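Local coordinates for protein UDP-N-acetylglucosamine pyrophosphorylase (Entamoeba histolytica, PDB 3OC9) that probably catalyses the formation of UDP-N-acetylglucosamine and diphosphate from UTP and N-acetyl-alpha-D-glucosamine 1-phosphate, at residues H95-T100 and E171-K176; H126-G131 and N167-F172. All blocks are in the same frame, centred on the assembly; numbering follows the deposited sequence.

In the fold
Both interactions lay helix 169-176 against one mixed sheet, and their centres are about 7 Å apart. Along the chain come strand 95-100, then strand 125-134, then the helix, so two neighbouring parallel strands meet the same later element. Interaction 1 uses the C-terminal part of the helix against 95-100; interaction 2 uses its first turn, and the loop just before it, against 126-131. F172 belongs to both. Between the strands, T100 N lies 2.8 Å from F128 O, a probable hydrogen bond that joins the two strands. The helix therefore covers adjoining strands in the nucleotidyltransferase domain; the centres of the two contacts lie about 17 and 18 Å from the centre of the chain.

Interaction 1. Residues H95-T100 and E171-K176; sequences HWFLMT and EFMNEK
F172 pushes the edge of its ring at the face of H95, making a T-shaped pair with centroids 5.2 Å apart and planes at 86°. Its CZ comes within 3.8 Å of H95 CE1, while CE2 stands over the imidazole, nearer the rim than the middle. The same phenyl also meets F97, here edge against edge: F172 CD2 lies 3.8 Å from F97 CZ, near the plane of both rings. F172 can touch both strand residues because its CG is anti to the backbone N (chi1 -178°), which swings the ring toward the sheet.

One residue further along the helix, M173 arrives at F97 by another route. Its CB does not aim at the strand, but the chain runs out extended beyond CG and brings the terminal methyl CE to 3.9 Å from F97 CE2. Near the end of the segment, K176 bends at chi2, lays its CG over one face of the phenyl, and carries CD to 4.1 Å from H95 NE2.

In the next shell, H95 ND1 is hydrogen-bonded to H126 NE2 on the adjacent strand, which helps fix the rotation of the imidazole that F172 meets. The H126 ring also lies against those of H95, F97 and F172, so the aromatic cluster spans two strands. Backbone bonds from H95 and F97 to L38, on the other neighbouring strand, hold 95-100 inside the sheet. Strand and helix segments run almost exactly antiparallel, their axes 11.8 Å apart: the alpha/beta layering of a Rossmann-like GT-A nucleotidyltransferase domain.

Interaction 2. Residues H126-G131 and N167-F172; sequences HCFPQG and NGILEF. With EDO (1,2-ethanediol), chain C.
I169 sets its CD1 methyl over one face of the F128 ring, a CH-pi contact 3.8 Å from the centroid and 22° off the ring normal. The methyl sits toward the CG-CD1 side rather than over the middle, with F128 CD1 closest at 3.5 Å. The F128 and I169 side chains cross at roughly a right angle. L160, A163 and L164 of helix 160-166 also pack on this phenyl.

N167 comes to the edge of the same ring, its amide plane steeply inclined to it. ND2, the atom at that edge, donates to P129 O at 3.2 Å, a bent bond with an N-H...O angle of 139°; the same nitrogen is also hydrogen-bonded to A163 O. OD1 faces the proline ring, 3.5 Å from P129 CD. G168, with positive phi, is the C-prime residue of a Schellman motif ending helix 160-166, and also the N-cap of helix 169-176; the chain thus turns from one helix into the next beside strand 125-134, where the CA atoms of N167 and F128 come closest.

At the other end, H126 and F172 approach from opposite directions, their planes tilted 59° apart, and H126 CE1 is 4.0 Å from F172 CZ. Further along the chain, Q130 OE1 accepts a hydrogen bond from O1 of an ethanediol, 3.1 Å away, probably a crystallisation additive.

Interaction 1. Residues H95-T100 and E171-K176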
ATOM      1  N   HIS A  95       2.743   1.402 -15.993  1.00 20.60           N
ATOM      2  CA  HIS A  95       1.879   2.582 -15.758  1.00 21.20           C
ATOM      3  C   HIS A  95       1.463   2.678 -14.257  1.00 20.57           C
ATOM      4  O   HIS A  95       1.231   1.642 -13.620  1.00 20.44           O
ATOM      5  CB  HIS A  95       0.653   2.552 -16.713  1.00 21.66           C
ATOM      6  CG  HIS A  95       0.986   2.907 -18.142  1.00 22.74           C
ATOM      7  ND1 HIS A  95       1.068   4.212 -18.585  1.00 23.70           N
ATOM      8  CD2 HIS A  95       1.307   2.131 -19.208  1.00 24.36           C
ATOM      9  CE1 HIS A  95       1.404   4.226 -19.866  1.00 24.17           C
ATOM     10  NE2 HIS A  95       1.570   2.975 -20.268  1.00 25.67           N
ATOM     11  N   TRP A  96       1.393   3.907 -13.714  1.00 19.89           N
ATOM     12  CA  TRP A  96       1.126   4.192 -12.281  1.00 19.08           C
ATOM     13  C   TRP A  96      -0.073   5.147 -12.161  1.00 19.24           C
ATOM     14  O   TRP A  96      -0.009   6.287 -12.654  1.00 19.02           O
ATOM     15  CB  TRP A  96       2.390   4.813 -11.627  1.00 19.15           C
ATOM     16  CG  TRP A  96       2.333   5.152 -10.125  1.00 18.51           C
ATOM     17  CD1 TRP A  96       1.332   4.826  -9.216  1.00 19.66           C
ATOM     18  CD2 TRP A  96       3.331   5.865  -9.375  1.00 19.21           C
ATOM     19  NE1 TRP A  96       1.669   5.309  -7.954  1.00 19.51           N
ATOM     20  CE2 TRP A  96       2.880   5.945  -8.026  1.00 18.46           C
ATOM     21  CE3 TRP A  96       4.566   6.443  -9.713  1.00 20.22           C
ATOM     22  CZ2 TRP A  96       3.625   6.582  -7.013  1.00 19.21           C
ATOM     23  CZ3 TRP A  96       5.322   7.081  -8.696  1.00 21.45           C
ATOM     24  CH2 TRP A  96       4.843   7.132  -7.358  1.00 19.98           C
ATOM     25  N   PHE A  97      -1.154   4.672 -11.522  1.00 18.37           N
ATOM     26  CA  PHE A  97      -2.401   5.454 -11.352  1.00 19.60           C
ATOM     27  C   PHE A  97      -2.465   5.931  -9.880  1.00 20.01           C
ATOM     28  O   PHE A  97      -2.451   5.101  -8.953  1.00 19.14           O
ATOM     29  CB  PHE A  97      -3.623   4.585 -11.763  1.00 20.18           C
ATOM     30  CG  PHE A  97      -3.506   4.019 -13.171  1.00 21.74           C
ATOM     31  CD1 PHE A  97      -3.791   4.826 -14.292  1.00 21.41           C
ATOM     32  CD2 PHE A  97      -3.092   2.705 -13.383  1.00 21.97           C
ATOM     33  CE1 PHE A  97      -3.642   4.328 -15.603  1.00 22.30           C
ATOM     34  CE2 PHE A  97      -2.951   2.183 -14.692  1.00 22.77           C
ATOM     35  CZ  PHE A  97      -3.231   3.008 -15.808  1.00 21.91           C
ATOM     36  N   LEU A  98      -2.525   7.258  -9.686  1.00 19.69           N
ATOM     37  CA  LEU A  98      -2.450   7.861  -8.347  0.70 20.60           C
ATOM     38  C   LEU A  98      -3.755   8.558  -8.001  1.00 20.88           C
ATOM     39  O   LEU A  98      -4.116   9.560  -8.630  1.00 21.32           O
ATOM     40  CB  LEU A  98      -1.298   8.874  -8.259  0.70 21.07           C
ATOM     41  CG  LEU A  98       0.122   8.335  -8.297  0.70 23.62           C
ATOM     42  CD1 LEU A  98       0.600   8.352  -9.730  0.70 26.07           C
ATOM     43  CD2 LEU A  98       1.033   9.196  -7.404  0.70 27.26           C
ATOM     44  N   MET A  99      -4.464   8.025  -7.000  1.00 20.51           N
ATOM     45  CA  MET A  99      -5.785   8.593  -6.604  1.00 21.33           C
ATOM     46  C   MET A  99      -5.657   9.815  -5.688  1.00 21.86           C
ATOM     47  O   MET A  99      -4.999   9.755  -4.638  1.00 21.57           O
ATOM     48  CB  MET A  99      -6.688   7.525  -5.947  1.00 20.19           C
ATOM     49  CG  MET A  99      -8.150   7.985  -5.737  1.00 22.63           C
ATOM     50  SD  MET A  99      -9.339   6.661  -5.293  1.00 27.33           S
ATOM     51  CE  MET A  99      -8.812   6.262  -3.645  1.00 26.88           C
ATOM     52  N   THR A 100      -6.281  10.917  -6.128  1.00 22.94           N
ATOM     53  CA  THR A 100      -6.257  12.173  -5.371  0.70 23.84           C
ATOM     54  C   THR A 100      -7.672  12.783  -5.342  1.00 24.37           C
ATOM     55  O   THR A 100      -8.663  12.038  -5.416  1.00 24.18           O
ATOM     56  CB  THR A 100      -5.155  13.166  -5.875  0.70 23.85           C
ATOM     57  OG1 THR A 100      -5.118  14.322  -5.027  0.70 26.77           O
ATOM     58  CG2 THR A 100      -5.388  13.593  -7.311  0.70 24.43           C
ATOM     59  N   GLU A 171     -10.945   1.752 -19.556  1.00 26.63           N
ATOM     60  CA  GLU A 171     -10.806   1.782 -21.028  1.00 27.39           C
ATOM     61  C   GLU A 171      -9.325   1.830 -21.454  1.00 27.08           C
ATOM     62  O   GLU A 171      -8.921   1.102 -22.366  1.00 27.49           O
ATOM     63  CB  GLU A 171     -11.592   2.955 -21.638  1.00 28.26           C
ATOM     64  CG  GLU A 171     -13.108   2.711 -21.683  1.00 31.02           C
ATOM     65  CD  GLU A 171     -13.888   3.776 -22.450  1.00 34.89           C
ATOM     66  OE1 GLU A 171     -13.278   4.607 -23.155  1.00 35.81           O
ATOM     67  OE2 GLU A 171     -15.131   3.769 -22.349  1.00 37.48           O
ATOM     68  N   PHE A 172      -8.528   2.668 -20.772  1.00 26.26           N
ATOM     69  CA  PHE A 172      -7.073   2.801 -21.026  1.00 26.17           C
ATOM     70  C   PHE A 172      -6.330   1.474 -20.755  1.00 25.88           C
ATOM     71  O   PHE A 172      -5.458   1.058 -21.554  1.00 25.41           O
ATOM     72  CB  PHE A 172      -6.497   3.949 -20.171  1.00 25.51           C
ATOM     73  CG  PHE A 172      -5.015   4.229 -20.384  1.00 26.90           C
ATOM     74  CD1 PHE A 172      -4.584   5.000 -21.461  1.00 27.55           C
ATOM     75  CD2 PHE A 172      -4.062   3.771 -19.464  1.00 25.22           C
ATOM     76  CE1 PHE A 172      -3.216   5.287 -21.649  1.00 27.18           C
ATOM     77  CE2 PHE A 172      -2.687   4.044 -19.634  1.00 27.56           C
ATOM     78  CZ  PHE A 172      -2.260   4.807 -20.729  1.00 28.39           C
ATOM     79  N   MET A 173      -6.664   0.799 -19.644  1.00 24.68           N
ATOM     80  CA  MET A 173      -6.072  -0.528 -19.377  1.00 25.14           C
ATOM     81  C   MET A 173      -6.305  -1.546 -20.524  1.00 26.31           C
ATOM     82  O   MET A 173      -5.370  -2.249 -20.940  1.00 25.54           O
ATOM     83  CB  MET A 173      -6.543  -1.110 -18.024  1.00 24.68           C
ATOM     84  CG  MET A 173      -6.000  -0.386 -16.780  1.00 24.30           C
ATOM     85  SD  MET A 173      -6.842  -1.016 -15.272  1.00 25.51           S
ATOM     86  CE  MET A 173      -5.841  -0.276 -13.958  1.00 25.01           C
ATOM     87  N   ASN A 174      -7.538  -1.626 -21.033  1.00 27.36           N
ATOM     88  CA  ASN A 174      -7.839  -2.537 -22.151  1.00 28.94           C
ATOM     89  C   ASN A 174      -7.053  -2.172 -23.428  1.00 29.58           C
ATOM     90  O   ASN A 174      -6.524  -3.055 -24.107  1.00 30.46           O
ATOM     91  CB  ASN A 174      -9.364  -2.634 -22.414  1.00 29.99           C
ATOM     92  CG  ASN A 174     -10.118  -3.366 -21.282  1.00 32.33           C
ATOM     93  OD1 ASN A 174      -9.612  -4.326 -20.695  1.00 34.46           O
ATOM     94  ND2 ASN A 174     -11.328  -2.905 -20.980  1.00 33.17           N
ATOM     95  N   GLU A 175      -6.952  -0.879 -23.725  1.00 29.68           N
ATOM     96  CA  GLU A 175      -6.176  -0.383 -24.888  1.00 31.00           C
ATOM     97  C   GLU A 175      -4.686  -0.798 -24.824  1.00 30.84           C
ATOM     98  O   GLU A 175      -4.100  -1.222 -25.838  1.00 31.06           O
ATOM     99  CB  GLU A 175      -6.318   1.142 -24.965  1.00 31.53           C
ATOM    100  CG  GLU A 175      -5.399   1.872 -25.948  1.00 35.68           C
ATOM    101  CD  GLU A 175      -5.586   3.397 -25.924  1.00 40.64           C
ATOM    102  OE1 GLU A 175      -6.392   3.914 -25.103  1.00 42.02           O
ATOM    103  OE2 GLU A 175      -4.918   4.079 -26.742  1.00 43.35           O
ATOM    104  N   LYS A 176      -4.100  -0.692 -23.627  1.00 29.24           N
ATOM    105  CA  LYS A 176      -2.677  -1.004 -23.374  1.00 29.45           C
ATOM    106  C   LYS A 176      -2.361  -2.500 -23.136  1.00 28.98           C
ATOM    107  O   LYS A 176      -1.182  -2.891 -23.110  1.00 29.54           O
ATOM    108  CB  LYS A 176      -2.151  -0.170 -22.189  1.00 29.10           C
ATOM    109  CG  LYS A 176      -2.172   1.348 -22.386  1.00 30.90           C
ATOM    110  CD  LYS A 176      -1.016   1.804 -23.276  1.00 36.89           C
ATOM    111  CE  LYS A 176      -1.226   3.218 -23.779  1.00 38.74           C
ATOM    112  NZ  LYS A 176      -0.110   3.623 -24.679  1.00 41.82           N
TER

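Interaction 2. Residues H126-G131 and N167-F172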
ATOM      1  N   HIS A 126      -0.215   8.966 -13.877  1.00 21.69           N
ATOM      2  CA  HIS A 126      -1.616   9.394 -14.114  1.00 22.60           C
ATOM      3  C   HIS A 126      -2.391   9.720 -12.819  1.00 22.97           C
ATOM      4  O   HIS A 126      -2.948   8.805 -12.177  1.00 21.57           O
ATOM      5  CB  HIS A 126      -2.393   8.316 -14.911  1.00 22.92           C
ATOM      6  CG  HIS A 126      -1.641   7.751 -16.081  1.00 23.78           C
ATOM      7  ND1 HIS A 126      -1.718   8.295 -17.350  1.00 26.19           N
ATOM      8  CD2 HIS A 126      -0.816   6.676 -16.182  1.00 22.90           C
ATOM      9  CE1 HIS A 126      -0.958   7.593 -18.175  1.00 26.25           C
ATOM     10  NE2 HIS A 126      -0.402   6.599 -17.494  1.00 24.35           N
ATOM     11  N   CYS A 127      -2.470  11.009 -12.469  1.00 22.74           N
ATOM     12  CA  CYS A 127      -3.260  11.448 -11.296  1.00 23.62           C
ATOM     13  C   CYS A 127      -4.748  11.564 -11.667  1.00 23.37           C
ATOM     14  O   CYS A 127      -5.090  12.131 -12.732  1.00 24.09           O
ATOM     15  CB  CYS A 127      -2.733  12.801 -10.744  1.00 23.50           C
ATOM     16  SG  CYS A 127      -1.054  12.802 -10.034  1.00 28.77           S
ATOM     17  N   PHE A 128      -5.628  10.999 -10.830  1.00 23.12           N
ATOM     18  CA  PHE A 128      -7.112  11.059 -11.046  1.00 22.92           C
ATOM     19  C   PHE A 128      -7.918  11.361  -9.761  1.00 23.42           C
ATOM     20  O   PHE A 128      -7.542  10.916  -8.680  1.00 22.17           O
ATOM     21  CB  PHE A 128      -7.632   9.773 -11.719  1.00 23.45           C
ATOM     22  CG  PHE A 128      -7.545   8.526 -10.849  1.00 22.33           C
ATOM     23  CD1 PHE A 128      -6.307   7.858 -10.646  1.00 21.53           C
ATOM     24  CD2 PHE A 128      -8.693   8.003 -10.247  1.00 22.90           C
ATOM     25  CE1 PHE A 128      -6.235   6.702  -9.832  1.00 22.48           C
ATOM     26  CE2 PHE A 128      -8.635   6.850  -9.443  1.00 25.21           C
ATOM     27  CZ  PHE A 128      -7.400   6.191  -9.234  1.00 23.21           C
ATOM     28  N   PRO A 129      -9.046  12.116  -9.871  1.00 24.32           N
ATOM     29  CA  PRO A 129      -9.770  12.456  -8.627  1.00 24.66           C
ATOM     30  C   PRO A 129     -10.888  11.477  -8.229  1.00 24.64           C
ATOM     31  O   PRO A 129     -11.565  10.925  -9.102  1.00 24.98           O
ATOM     32  CB  PRO A 129     -10.360  13.847  -8.938  1.00 25.77           C
ATOM     33  CG  PRO A 129     -10.595  13.818 -10.451  1.00 25.44           C
ATOM     34  CD  PRO A 129      -9.462  12.964 -11.012  1.00 24.98           C
ATOM     35  N   GLN A 130     -11.061  11.269  -6.921  1.00 24.59           N
ATOM     36  CA  GLN A 130     -12.249  10.572  -6.358  1.00 25.13           C
ATOM     37  C   GLN A 130     -13.284  11.609  -5.880  1.00 25.72           C
ATOM     38  O   GLN A 130     -12.962  12.804  -5.743  1.00 25.72           O
ATOM     39  CB  GLN A 130     -11.854   9.612  -5.208  1.00 24.68           C
ATOM     40  CG  GLN A 130     -11.334  10.332  -3.931  1.00 25.93           C
ATOM     41  CD  GLN A 130     -10.916   9.402  -2.776  1.00 24.97           C
ATOM     42  OE1 GLN A 130      -9.774   9.478  -2.281  1.00 25.62           O
ATOM     43  NE2 GLN A 130     -11.841   8.560  -2.315  1.00 28.54           N
ATOM     44  N   GLY A 131     -14.516  11.161  -5.637  1.00 26.44           N
ATOM     45  CA  GLY A 131     -15.584  12.035  -5.106  1.00 26.71           C
ATOM     46  C   GLY A 131     -15.332  12.533  -3.685  1.00 26.56           C
ATOM     47  O   GLY A 131     -14.616  11.891  -2.918  1.00 26.45           O
ATOM     48  N   ASN A 167     -13.121   8.025 -14.795  1.00 27.19           N
ATOM     49  CA  ASN A 167     -11.964   8.755 -15.348  1.00 27.37           C
ATOM     50  C   ASN A 167     -11.330   8.104 -16.607  1.00 26.61           C
ATOM     51  O   ASN A 167     -10.261   8.539 -17.078  1.00 26.87           O
ATOM     52  CB  ASN A 167     -10.908   8.969 -14.248  1.00 26.81           C
ATOM     53  CG  ASN A 167     -11.309  10.047 -13.243  1.00 28.51           C
ATOM     54  OD1 ASN A 167     -11.173  11.249 -13.521  1.00 30.23           O
ATOM     55  ND2 ASN A 167     -11.818   9.628 -12.071  1.00 27.72           N
ATOM     56  N   GLY A 168     -11.982   7.054 -17.120  1.00 26.26           N
ATOM     57  CA  GLY A 168     -11.547   6.348 -18.335  1.00 26.32           C
ATOM     58  C   GLY A 168     -10.353   5.407 -18.203  1.00 25.78           C
ATOM     59  O   GLY A 168      -9.773   4.973 -19.218  1.00 26.55           O
ATOM     60  N   ILE A 169      -9.970   5.108 -16.962  1.00 24.08           N
ATOM     61  CA  ILE A 169      -8.782   4.282 -16.701  1.00 23.71           C
ATOM     62  C   ILE A 169      -9.004   2.804 -17.062  1.00 23.28           C
ATOM     63  O   ILE A 169      -8.070   2.135 -17.547  1.00 23.05           O
ATOM     64  CB  ILE A 169      -8.252   4.496 -15.240  1.00 22.85           C
ATOM     65  CG1 ILE A 169      -7.693   5.931 -15.116  1.00 24.34           C
ATOM     66  CG2 ILE A 169      -7.185   3.410 -14.856  1.00 22.23           C
ATOM     67  CD1 ILE A 169      -7.414   6.362 -13.667  1.00 26.24           C
ATOM     68  N   LEU A 170     -10.220   2.282 -16.855  1.00 24.35           N
ATOM     69  CA  LEU A 170     -10.498   0.905 -17.290  1.00 24.38           C
ATOM     70  C   LEU A 170     -10.424   0.757 -18.828  1.00 25.60           C
ATOM     71  O   LEU A 170      -9.877  -0.235 -19.339  1.00 25.37           O
ATOM     72  CB  LEU A 170     -11.822   0.347 -16.713  1.00 24.25           C
ATOM     73  CG  LEU A 170     -12.012   0.394 -15.176  1.00 24.70           C
ATOM     74  CD1 LEU A 170     -13.332  -0.264 -14.773  1.00 23.66           C
ATOM     75  CD2 LEU A 170     -10.848  -0.277 -14.441  1.00 25.52           C
ATOM     76  N   GLU A 171     -10.945   1.752 -19.556  1.00 26.63           N
ATOM     77  CA  GLU A 171     -10.806   1.782 -21.028  1.00 27.39           C
ATOM     78  C   GLU A 171      -9.325   1.830 -21.454  1.00 27.08           C
ATOM     79  O   GLU A 171      -8.921   1.102 -22.366  1.00 27.49           O
ATOM     80  CB  GLU A 171     -11.592   2.955 -21.638  1.00 28.26           C
ATOM     81  CG  GLU A 171     -13.108   2.711 -21.683  1.00 31.02           C
ATOM     82  CD  GLU A 171     -13.888   3.776 -22.450  1.00 34.89           C
ATOM     83  OE1 GLU A 171     -13.278   4.607 -23.155  1.00 35.81           O
ATOM     84  OE2 GLU A 171     -15.131   3.769 -22.349  1.00 37.48           O
ATOM     85  N   PHE A 172      -8.528   2.668 -20.772  1.00 26.26           N
ATOM     86  CA  PHE A 172      -7.073   2.801 -21.026  1.00 26.17           C
ATOM     87  C   PHE A 172      -6.330   1.474 -20.755  1.00 25.88           C
ATOM     88  O   PHE A 172      -5.458   1.058 -21.554  1.00 25.41           O
ATOM     89  CB  PHE A 172      -6.497   3.949 -20.171  1.00 25.51           C
ATOM     90  CG  PHE A 172      -5.015   4.229 -20.384  1.00 26.90           C
ATOM     91  CD1 PHE A 172      -4.584   5.000 -21.461  1.00 27.55           C
ATOM     92  CD2 PHE A 172      -4.062   3.771 -19.464  1.00 25.22           C
ATOM     93  CE1 PHE A 172      -3.216   5.287 -21.649  1.00 27.18           C
ATOM     94  CE2 PHE A 172      -2.687   4.044 -19.634  1.00 27.56           C
ATOM     95  CZ  PHE A 172      -2.260   4.807 -20.729  1.00 28.39           C
TER
HETATM   96  C1  EDO C 403     -10.682   8.444   1.331  1.00 42.55           C
HETATM   97  O1  EDO C 403      -9.835   7.837   0.338  1.00 41.38           O
HETATM   98  C2  EDO C 403      -9.959   8.690   2.660  1.00 44.29           C
HETATM   99  O2  EDO C 403      -9.969   7.503   3.473  1.00 46.60           O